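Local structure of beta-phosphoglucomutase (Clostridium difficile, 4GIB) at residues A[45-50]-A[99-104]; A[104-109]-A[141-146]. The protein probably catalyses the interconversion of beta-D-glucose 1-phosphate and beta-D-glucose 6-phosphate, as a magnesium-dependent mutase of the HAD-like superfamily. All coordinates share one frame; numbering follows the deposited sequence. Where two conformers were deposited one is given.

Contact 1: A[45-50]-A[99-104]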
loop_
_atom_site.group_PDB
_atom_site.type_symbol
_atom_site.label_atom_id
_atom_site.label_comp_id
_atom_site.label_asym_id
_atom_site.label_seq_id
_atom_site.Cartn_x
_atom_site.Cartn_y
_atom_site.Cartn_z
ATOM N N TYR A 45 -11.017 5.828 -5.982
ATOM C CA TYR A 45 -11.252 6.979 -6.848
ATOM C C TYR A 45 -12.727 7.166 -7.200
ATOM O O TYR A 45 -13.206 8.279 -7.232
ATOM C CB TYR A 45 -10.407 6.882 -8.107
ATOM C CG TYR A 45 -10.879 7.789 -9.200
ATOM C CD1 TYR A 45 -10.607 9.156 -9.170
ATOM C CD2 TYR A 45 -11.608 7.290 -10.268
ATOM C CE1 TYR A 45 -11.061 9.997 -10.179
ATOM C CE2 TYR A 45 -12.056 8.128 -11.288
ATOM C CZ TYR A 45 -11.771 9.477 -11.242
ATOM O OH TYR A 45 -12.230 10.313 -12.252
ATOM N N MET A 46 -13.425 6.079 -7.495
ATOM C CA MET A 46 -14.854 6.143 -7.788
ATOM C C MET A 46 -15.609 6.638 -6.562
ATOM O O MET A 46 -16.541 7.447 -6.679
ATOM C CB MET A 46 -15.389 4.764 -8.201
ATOM C CG MET A 46 -14.980 4.342 -9.596
ATOM S SD MET A 46 -15.642 2.745 -10.091
ATOM C CE MET A 46 -14.654 1.630 -9.126
ATOM N N ALA A 47 -15.199 6.141 -5.388
ATOM C CA ALA A 47 -15.821 6.522 -4.121
ATOM C C ALA A 47 -15.520 7.973 -3.754
ATOM O O ALA A 47 -16.418 8.689 -3.287
ATOM C CB ALA A 47 -15.376 5.587 -2.994
ATOM N N TRP A 48 -14.270 8.405 -3.942
ATOM C CA TRP A 48 -13.906 9.784 -3.626
ATOM C C TRP A 48 -14.536 10.747 -4.633
ATOM O O TRP A 48 -15.038 11.822 -4.246
ATOM C CB TRP A 48 -12.383 10.002 -3.565
ATOM C CG TRP A 48 -11.693 9.532 -2.300
ATOM C CD1 TRP A 48 -10.645 8.667 -2.216
ATOM C CD2 TRP A 48 -12.010 9.909 -0.942
ATOM N NE1 TRP A 48 -10.284 8.486 -0.902
ATOM C CE2 TRP A 48 -11.101 9.241 -0.101
ATOM C CE3 TRP A 48 -12.972 10.752 -0.363
ATOM C CZ2 TRP A 48 -11.126 9.375 1.296
ATOM C CZ3 TRP A 48 -12.998 10.887 1.022
ATOM C CH2 TRP A 48 -12.084 10.197 1.838
ATOM N N ARG A 49 -14.534 10.362 -5.907
ATOM C CA ARG A 49 -15.109 11.205 -6.942
ATOM C C ARG A 49 -16.565 11.588 -6.652
ATOM O O ARG A 49 -16.953 12.727 -6.860
ATOM C CB ARG A 49 -15.020 10.517 -8.290
ATOM C CG ARG A 49 -15.508 11.358 -9.422
ATOM C CD ARG A 49 -15.316 10.644 -10.720
ATOM N NE ARG A 49 -16.069 9.394 -10.779
ATOM C CZ ARG A 49 -16.040 8.566 -11.813
ATOM N NH1 ARG A 49 -15.288 8.849 -12.866
ATOM N NH2 ARG A 49 -16.759 7.450 -11.792
ATOM N N LYS A 50 -17.363 10.636 -6.180
ATOM C CA LYS A 50 -18.781 10.888 -5.868
ATOM C C LYS A 50 -18.943 11.919 -4.733
ATOM O O LYS A 50 -19.769 12.818 -4.817
ATOM C CB LYS A 50 -19.489 9.576 -5.515
ATOM C CG LYS A 50 -20.979 9.704 -5.257
ATOM C CD LYS A 50 -21.619 8.340 -5.010
ATOM C CE LYS A 50 -23.087 8.492 -4.637
ATOM N NZ LYS A 50 -23.706 7.199 -4.265
ATOM N N GLU A 99 -17.465 8.830 6.161
ATOM C CA GLU A 99 -18.308 7.666 6.386
ATOM C C GLU A 99 -19.077 7.281 5.134
ATOM O O GLU A 99 -19.106 6.108 4.761
ATOM C CB GLU A 99 -19.293 7.939 7.524
ATOM C CG GLU A 99 -20.267 6.783 7.810
ATOM C CD GLU A 99 -21.002 6.934 9.145
ATOM O OE1 GLU A 99 -20.455 7.578 10.066
ATOM O OE2 GLU A 99 -22.118 6.391 9.280
ATOM N N GLU A 100 -19.697 8.275 4.501
ATOM C CA GLU A 100 -20.482 8.062 3.303
ATOM C C GLU A 100 -19.596 7.487 2.209
ATOM O O GLU A 100 -19.988 6.571 1.499
ATOM C CB GLU A 100 -21.149 9.376 2.852
ATOM C CG GLU A 100 -21.909 9.258 1.538
ATOM C CD GLU A 100 -22.537 10.568 1.062
ATOM O OE1 GLU A 100 -22.928 10.610 -0.128
ATOM O OE2 GLU A 100 -22.639 11.543 1.858
ATOM N N LYS A 101 -18.391 8.020 2.093
ATOM C CA LYS A 101 -17.444 7.533 1.126
ATOM C C LYS A 101 -17.028 6.107 1.464
ATOM O O LYS A 101 -16.975 5.251 0.579
ATOM C CB LYS A 101 -16.220 8.456 1.076
ATOM C CG LYS A 101 -15.096 8.001 0.129
ATOM C CD LYS A 101 -14.114 7.002 0.756
ATOM C CE LYS A 101 -13.143 6.482 -0.303
ATOM N NZ LYS A 101 -12.096 5.596 0.224
ATOM N N ASN A 102 -16.724 5.853 2.735
ATOM C CA ASN A 102 -16.307 4.509 3.148
ATOM C C ASN A 102 -17.391 3.475 2.793
ATOM O O ASN A 102 -17.097 2.464 2.153
ATOM C CB ASN A 102 -15.984 4.469 4.643
ATOM C CG ASN A 102 -15.292 3.164 5.077
ATOM O OD1 ASN A 102 -14.486 2.595 4.350
ATOM N ND2 ASN A 102 -15.556 2.747 6.304
ATOM N N ASN A 103 -18.635 3.734 3.196
ATOM C CA ASN A 103 -19.741 2.833 2.872
ATOM C C ASN A 103 -19.794 2.525 1.380
ATOM O O ASN A 103 -19.995 1.389 0.974
ATOM C CB ASN A 103 -21.081 3.426 3.311
ATOM C CG ASN A 103 -21.216 3.531 4.826
ATOM O OD1 ASN A 103 -20.516 2.847 5.578
ATOM N ND2 ASN A 103 -22.142 4.383 5.280
ATOM N N TYR A 104 -19.599 3.544 0.561
ATOM C CA TYR A 104 -19.630 3.345 -0.875
ATOM C C TYR A 104 -18.416 2.529 -1.334
ATOM O O TYR A 104 -18.567 1.636 -2.149
ATOM C CB TYR A 104 -19.769 4.683 -1.617
ATOM C CG TYR A 104 -20.004 4.514 -3.099
ATOM C CD1 TYR A 104 -21.041 3.725 -3.565
ATOM C CD2 TYR A 104 -19.195 5.148 -4.031
ATOM C CE1 TYR A 104 -21.261 3.553 -4.919
ATOM C CE2 TYR A 104 -19.408 4.984 -5.402
ATOM C CZ TYR A 104 -20.445 4.188 -5.832
ATOM O OH TYR A 104 -20.676 4.023 -7.170
#
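K101 runs obliquely over one face of the W48 indole where two antiparallel helices of the helical cap domain of this HAD-like enzyme, 41-53 and 91-109, pack together, their local axes 8.8 Å apart at an angle of 145°. The lysine illustrates how an aliphatic chain can serve a packing role before it delivers a charge. Its CB approaches the outer rim of the six-membered ring, and CG settles 3.5 Å from W48 CE3. There the chain bends (chi2 -85°), which keeps it against the indole; CD then lies over the CE2-CZ2 bond. CE comes down on the five-membered ring, 3.5 Å from its centroid in a CH-pi contact, and also meets A47 CB. The ammonium NZ sits off-centre above the same ring, a cation-pi contact at 4.0 Å from the centroid, while its hydrogen bond goes to H44. Both W48 and K101 are predicted substrate-binding residues, and NZ ends near a bound phosphate, consistent with a place at the substrate pocket.

One turn on, Y104 brings its ring edge to the backbone of helix 41-53, with CD2 3.6 Å from A47 CA and the carbonyl oxygen of M46 lying in the ring plane. K50, fully extended, runs crosswise over one face of this ring: its CD makes a CH-pi contact, and NZ stands 4.5 Å from the centroid, only 13° off the ring normal.

Contact 2: A[104-109]-A[141-146]. With PO4 (phosphate ion), chain F.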
loop_
_atom_site.group_PDB
_atom_site.type_symbol
_atom_site.label_atom_id
_atom_site.label_comp_id
_atom_site.label_asym_id
_atom_site.label_seq_id
_atom_site.Cartn_x
_atom_site.Cartn_y
_atom_site.Cartn_z
ATOM N N TYR A 104 -19.599 3.544 0.561
ATOM C CA TYR A 104 -19.630 3.345 -0.875
ATOM C C TYR A 104 -18.416 2.529 -1.334
ATOM O O TYR A 104 -18.567 1.636 -2.149
ATOM C CB TYR A 104 -19.769 4.683 -1.617
ATOM C CG TYR A 104 -20.004 4.514 -3.099
ATOM C CD1 TYR A 104 -21.041 3.725 -3.565
ATOM C CD2 TYR A 104 -19.195 5.148 -4.031
ATOM C CE1 TYR A 104 -21.261 3.553 -4.919
ATOM C CE2 TYR A 104 -19.408 4.984 -5.402
ATOM C CZ TYR A 104 -20.445 4.188 -5.832
ATOM O OH TYR A 104 -20.676 4.023 -7.170
ATOM N N TYR A 105 -17.237 2.798 -0.769
ATOM C CA TYR A 105 -16.028 2.045 -1.116
ATOM C C TYR A 105 -16.183 0.556 -0.722
ATOM O O TYR A 105 -15.878 -0.346 -1.520
ATOM C CB TYR A 105 -14.781 2.663 -0.455
ATOM C CG TYR A 105 -13.531 1.835 -0.648
ATOM C CD1 TYR A 105 -12.894 1.782 -1.887
ATOM C CD2 TYR A 105 -12.983 1.095 0.409
ATOM C CE1 TYR A 105 -11.759 0.989 -2.081
ATOM C CE2 TYR A 105 -11.845 0.328 0.234
ATOM C CZ TYR A 105 -11.237 0.270 -1.017
ATOM O OH TYR A 105 -10.108 -0.498 -1.209
ATOM N N VAL A 106 -16.689 0.317 0.486
ATOM C CA VAL A 106 -16.893 -1.040 1.013
ATOM C C VAL A 106 -17.858 -1.839 0.136
ATOM O O VAL A 106 -17.720 -3.046 -0.036
ATOM C CB VAL A 106 -17.383 -0.969 2.482
ATOM C CG1 VAL A 106 -18.002 -2.321 2.974
ATOM C CG2 VAL A 106 -16.234 -0.504 3.373
ATOM N N SER A 107 -18.824 -1.146 -0.438
ATOM C CA SER A 107 -19.781 -1.771 -1.311
ATOM C C SER A 107 -19.107 -2.222 -2.600
ATOM O O SER A 107 -19.457 -3.241 -3.169
ATOM C CB SER A 107 -20.906 -0.789 -1.614
ATOM O OG SER A 107 -21.808 -1.365 -2.515
ATOM N N LEU A 108 -18.145 -1.451 -3.073
ATOM C CA LEU A 108 -17.425 -1.813 -4.301
ATOM C C LEU A 108 -16.481 -2.967 -4.071
ATOM O O LEU A 108 -16.482 -3.911 -4.840
ATOM C CB LEU A 108 -16.656 -0.617 -4.859
ATOM C CG LEU A 108 -17.523 0.570 -5.303
ATOM C CD1 LEU A 108 -16.641 1.729 -5.700
ATOM C CD2 LEU A 108 -18.455 0.175 -6.447
ATOM N N ILE A 109 -15.694 -2.924 -2.999
ATOM C CA ILE A 109 -14.704 -4.000 -2.755
ATOM C C ILE A 109 -15.299 -5.314 -2.285
ATOM O O ILE A 109 -14.621 -6.339 -2.316
ATOM C CB ILE A 109 -13.576 -3.588 -1.785
ATOM C CG1 ILE A 109 -14.139 -3.178 -0.425
ATOM C CG2 ILE A 109 -12.741 -2.475 -2.410
ATOM C CD1 ILE A 109 -13.082 -2.839 0.578
ATOM N N SER A 141 -4.872 1.681 4.549
ATOM C CA SER A 141 -6.302 1.435 4.551
ATOM C C SER A 141 -6.749 0.553 5.713
ATOM O O SER A 141 -6.222 -0.545 5.916
ATOM C CB SER A 141 -6.684 0.758 3.205
ATOM O OG SER A 141 -7.989 0.201 3.237
ATOM N N LYS A 142 -7.732 1.037 6.467
ATOM C CA LYS A 142 -8.316 0.267 7.556
ATOM C C LYS A 142 -9.233 -0.814 6.994
ATOM O O LYS A 142 -9.822 -1.563 7.745
ATOM C CB LYS A 142 -9.087 1.171 8.524
ATOM C CG LYS A 142 -8.205 2.172 9.261
ATOM C CD LYS A 142 -8.972 3.003 10.275
ATOM C CE LYS A 142 -9.921 4.001 9.628
ATOM N NZ LYS A 142 -10.597 4.822 10.671
ATOM N N ASN A 143 -9.346 -0.881 5.666
ATOM C CA ASN A 143 -10.154 -1.888 4.982
ATOM C C ASN A 143 -9.285 -2.994 4.401
ATOM O O ASN A 143 -9.771 -3.850 3.671
ATOM C CB ASN A 143 -10.964 -1.231 3.857
ATOM C CG ASN A 143 -12.167 -0.479 4.370
ATOM O OD1 ASN A 143 -13.088 -1.086 4.872
ATOM N ND2 ASN A 143 -12.182 0.849 4.209
ATOM N N ALA A 144 -8.004 -2.997 4.758
ATOM C CA ALA A 144 -7.069 -3.971 4.217
ATOM C C ALA A 144 -7.449 -5.409 4.574
ATOM O O ALA A 144 -7.364 -6.301 3.726
ATOM C CB ALA A 144 -5.653 -3.647 4.664
ATOM N N ILE A 145 -7.865 -5.618 5.823
ATOM C CA ILE A 145 -8.269 -6.940 6.316
ATOM C C ILE A 145 -9.457 -7.463 5.484
ATOM O O ILE A 145 -9.412 -8.574 4.945
ATOM C CB ILE A 145 -8.607 -6.904 7.836
ATOM C CG1 ILE A 145 -7.346 -6.571 8.652
ATOM C CG2 ILE A 145 -9.181 -8.272 8.331
ATOM C CD1 ILE A 145 -7.544 -6.620 10.160
ATOM N N ASN A 146 -10.491 -6.640 5.351
ATOM C CA ASN A 146 -11.653 -6.998 4.541
ATOM C C ASN A 146 -11.217 -7.429 3.125
ATOM O O ASN A 146 -11.687 -8.432 2.594
ATOM C CB ASN A 146 -12.644 -5.814 4.478
ATOM C CG ASN A 146 -13.997 -6.194 3.843
ATOM O OD1 ASN A 146 -14.400 -7.356 3.865
ATOM N ND2 ASN A 146 -14.702 -5.202 3.300
HETATM P P PO4 F . -9.475 3.400 3.869
HETATM O O1 PO4 F . -8.197 3.933 3.251
HETATM O O2 PO4 F . -9.781 2.127 3.148
HETATM O O3 PO4 F . -9.275 3.125 5.339
HETATM O O4 PO4 F . -10.597 4.391 3.713
HETATM O O HOH W 1 -8.255 -1.027 1.018
#
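The ring of Y105 and the side-chain amide of N143 are tilted 56° against each other, the two side chains pointing past one another. N143 ND2 comes to the edge of the tyrosine, 3.9 Å from Y105 CD2 near the ring plane, while H44 stacks on the ring. With CG opposite the carbonyl carbon (chi1 -77°), the N143 amide is set between the phosphate ion and V106, whose CG2 methyl lies 3.5 Å from N143 OD1. The CD1 methyl of I109 reaches N143 CB and, 4.0 Å away, N146 ND2, whose hydrogen bond is made to D110. Helix 91-109 of the cap thus meets the loop that leads into helix 144-151 of the Rossmann-like core.

The loop is a type I turn from S141 to A144 with an ST turn inside it, in which S141 OG accepts the backbone N-H of N143. S141 OG also donates to phosphate O2 at 2.6 Å. N143 ND2 gives a nearly straight bond to phosphate O2 (2.9 Å, 174°) and also donates to N102 OD1 of the same cap helix, and K142 N reaches phosphate O3 at 2.8 Å. A water bridges Y105 OH and S141 OG.

R72 NE also hydrogen-bonds the phosphate. The ion is probably from the crystallisation liquor, but it lies among predicted substrate-binding residues; this mixture of hydroxyl, amide, backbone and guanidinium donors is consistent with a site suited to a substrate phosphate.

Helix 91-109 serves both contacts and illustrates how one helix can face two partners: Y104 belongs to both ranges, and the centres lie 10 Å apart. Both are partly buried. Contact 1 stays within the cap and runs from buried A47, W48 and K101 to the exposed K50; its chemistry is lysine chains on aromatic faces. Contact 2 is smaller, burying 198 Å² against 366 Å², and spans cap and core with sparse direct packing, a water and a bound phosphate; Y105 and I109 are buried, and none of its touching residues is fully exposed. They meet where N102, from 99-104, receives a probable hydrogen bond from N143 of 141-146, and where A47 packs on Y105.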